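Local coordinates for apaG protein (Shewanella oneidensis, PDB 1TZA) that is of unknown function but belongs to the ApaG family, whose domain adopts an immunoglobulin-like, E-set type beta sandwich, at residues Glu24-Leu29 against Asp90-Ile95. Numbering follows the deposited sequence.
Sequences EDEKYL and DTPFGI
Tyr28 and Glu26 both set CG beside the backbone N, anti to the carbonyl carbon (chi1 -54° and -69°), which takes the ring against the turn at Asp90-Pro92 and the carboxylate to the phenol. One face of the ring receives Pro92. The backbone nitrogen of that proline stands above the ring near its rim, 3.7 Å from Tyr28 CE1, while Pro92 CB lies over the middle of the face, 4.3 Å from the ring centroid and 10° off the normal, a CH-pi contact. The two side chains run alongside each other, and Pro92 CD also rests on Tyr28 CE1. Asp90 O approaches the ring near its plane, at 3.9 Å from Tyr28 CE1, and Tyr28 CD1 comes to 3.5 Å from the carbonyl carbon of Thr91. Beyond the ring, the extended side chain of Glu26 runs up to the phenol: Tyr28 OH donates to Glu26 OE1 at 2.7 Å. The hydroxyl meets the carboxylate from above its plane, and this bond probably limits rotation of the carboxylate. Replacing Tyr28 by an alanine would probably leave the face of Pro92 without its aromatic partner and Glu26 OE1 without its donor. Between the backbones, Asp90 CA lies 3.3 Å from Glu26 O in a CA-H...O contact. Outside the two segments, Asp90 forms a salt bridge with Lys59, and a backbone hydrogen bond joins Pro92 to Thr121. The contact thus packs an aromatic-proline pair at the rim of a beta sandwich, where the chain crosses from strand 79-89 of one sheet to strand 93-104 of the other, consistent with the E-set, immunoglobulin-like fold of ApaG domains.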
loop_
_atom_site.group_PDB
_atom_site.type_symbol
_atom_site.label_atom_id
_atom_site.label_comp_id
_atom_site.label_asym_id
_atom_site.label_seq_id
_atom_site.Cartn_x
_atom_site.Cartn_y
_atom_site.Cartn_z
ATOM N N GLU A 24 9.130 -6.152 -18.168
ATOM C CA GLU A 24 10.031 -7.254 -17.817
ATOM C C GLU A 24 10.435 -7.325 -16.350
ATOM O O GLU A 24 11.380 -8.028 -15.989
ATOM C CB GLU A 24 11.291 -7.182 -18.672
ATOM C CG GLU A 24 11.048 -7.474 -20.130
ATOM C CD GLU A 24 12.131 -6.898 -21.000
ATOM O OE1 GLU A 24 13.276 -7.410 -20.958
ATOM O OE2 GLU A 24 11.833 -5.918 -21.717
ATOM N N ASP A 25 9.722 -6.596 -15.506
ATOM C CA ASP A 25 10.016 -6.592 -14.083
ATOM C C ASP A 25 8.719 -6.769 -13.336
ATOM O O ASP A 25 7.940 -5.830 -13.194
ATOM C CB ASP A 25 10.685 -5.278 -13.685
ATOM C CG ASP A 25 11.999 -5.067 -14.397
ATOM O OD1 ASP A 25 12.959 -5.814 -14.108
ATOM O OD2 ASP A 25 12.070 -4.165 -15.259
ATOM N N GLU A 26 8.485 -7.993 -12.882
ATOM C CA GLU A 26 7.277 -8.313 -12.139
ATOM C C GLU A 26 7.308 -7.648 -10.773
ATOM O O GLU A 26 8.328 -7.688 -10.078
ATOM C CB GLU A 26 7.143 -9.830 -11.967
ATOM C CG GLU A 26 6.853 -10.580 -13.256
ATOM C CD GLU A 26 6.830 -12.093 -13.066
ATOM O OE1 GLU A 26 6.206 -12.573 -12.090
ATOM O OE2 GLU A 26 7.431 -12.801 -13.903
ATOM N N LYS A 27 6.192 -7.030 -10.401
ATOM C CA LYS A 27 6.057 -6.370 -9.107
ATOM C C LYS A 27 4.635 -6.587 -8.609
ATOM O O LYS A 27 3.673 -6.424 -9.359
ATOM C CB LYS A 27 6.322 -4.862 -9.223
ATOM C CG LYS A 27 7.739 -4.475 -9.611
ATOM C CD LYS A 27 7.810 -2.973 -9.908
ATOM C CE LYS A 27 9.120 -2.580 -10.589
ATOM N NZ LYS A 27 10.311 -2.740 -9.704
ATOM N N TYR A 28 4.505 -6.951 -7.340
ATOM C CA TYR A 28 3.196 -7.187 -6.760
ATOM C C TYR A 28 3.076 -6.442 -5.437
ATOM O O TYR A 28 3.842 -6.693 -4.506
ATOM C CB TYR A 28 2.983 -8.688 -6.557
ATOM C CG TYR A 28 3.196 -9.484 -7.819
ATOM C CD1 TYR A 28 4.467 -9.931 -8.183
ATOM C CD2 TYR A 28 2.132 -9.763 -8.671
ATOM C CE1 TYR A 28 4.673 -10.638 -9.373
ATOM C CE2 TYR A 28 2.326 -10.464 -9.861
ATOM C CZ TYR A 28 3.596 -10.898 -10.203
ATOM O OH TYR A 28 3.786 -11.576 -11.383
ATOM N N LEU A 29 2.117 -5.515 -5.370
ATOM C CA LEU A 29 1.894 -4.709 -4.171
ATOM C C LEU A 29 0.947 -5.378 -3.173
ATOM O O LEU A 29 -0.200 -5.692 -3.492
ATOM C CB LEU A 29 1.346 -3.321 -4.540
ATOM C CG LEU A 29 0.916 -2.447 -3.344
ATOM C CD1 LEU A 29 2.145 -2.090 -2.492
ATOM C CD2 LEU A 29 0.234 -1.175 -3.830
ATOM N N ASP A 90 8.685 -9.305 -5.993
ATOM C CA ASP A 90 8.960 -9.574 -7.400
ATOM C C ASP A 90 8.329 -10.901 -7.824
ATOM O O ASP A 90 8.450 -11.310 -8.977
ATOM C CB ASP A 90 10.473 -9.571 -7.698
ATOM C CG ASP A 90 11.260 -10.485 -6.780
ATOM O OD1 ASP A 90 10.677 -11.430 -6.203
ATOM O OD2 ASP A 90 12.480 -10.261 -6.646
ATOM N N THR A 91 7.662 -11.569 -6.882
ATOM C CA THR A 91 6.952 -12.835 -7.148
ATOM C C THR A 91 5.570 -12.751 -6.489
ATOM O O THR A 91 5.401 -12.041 -5.509
ATOM C CB THR A 91 7.706 -14.076 -6.572
ATOM O OG1 THR A 91 7.974 -13.875 -5.175
ATOM C CG2 THR A 91 9.021 -14.306 -7.320
ATOM N N PRO A 92 4.567 -13.462 -7.034
ATOM C CA PRO A 92 3.212 -13.438 -6.470
ATOM C C PRO A 92 3.067 -14.143 -5.126
ATOM O O PRO A 92 1.982 -14.167 -4.535
ATOM C CB PRO A 92 2.368 -14.094 -7.565
ATOM C CG PRO A 92 3.327 -15.053 -8.197
ATOM C CD PRO A 92 4.590 -14.226 -8.295
ATOM N N PHE A 93 4.159 -14.726 -4.648
ATOM C CA PHE A 93 4.154 -15.401 -3.359
ATOM C C PHE A 93 5.423 -15.058 -2.615
ATOM O O PHE A 93 6.477 -14.883 -3.225
ATOM C CB PHE A 93 4.092 -16.916 -3.510
ATOM C CG PHE A 93 4.242 -17.646 -2.200
ATOM C CD1 PHE A 93 3.197 -17.666 -1.279
ATOM C CD2 PHE A 93 5.441 -18.272 -1.865
ATOM C CE1 PHE A 93 3.347 -18.303 -0.039
ATOM C CE2 PHE A 93 5.602 -18.905 -0.635
ATOM C CZ PHE A 93 4.553 -18.922 0.282
ATOM N N GLY A 94 5.316 -14.980 -1.294
ATOM C CA GLY A 94 6.466 -14.665 -0.470
ATOM C C GLY A 94 6.110 -14.800 0.996
ATOM O O GLY A 94 4.949 -15.040 1.344
ATOM N N ILE A 95 7.108 -14.627 1.855
ATOM C CA ILE A 95 6.926 -14.738 3.298
ATOM C C ILE A 95 7.579 -13.577 4.063
ATOM O O ILE A 95 8.605 -13.028 3.652
ATOM C CB ILE A 95 7.540 -16.059 3.822
ATOM C CG1 ILE A 95 6.885 -17.249 3.127
ATOM C CG2 ILE A 95 7.359 -16.166 5.316
ATOM C CD1 ILE A 95 5.400 -17.353 3.355
#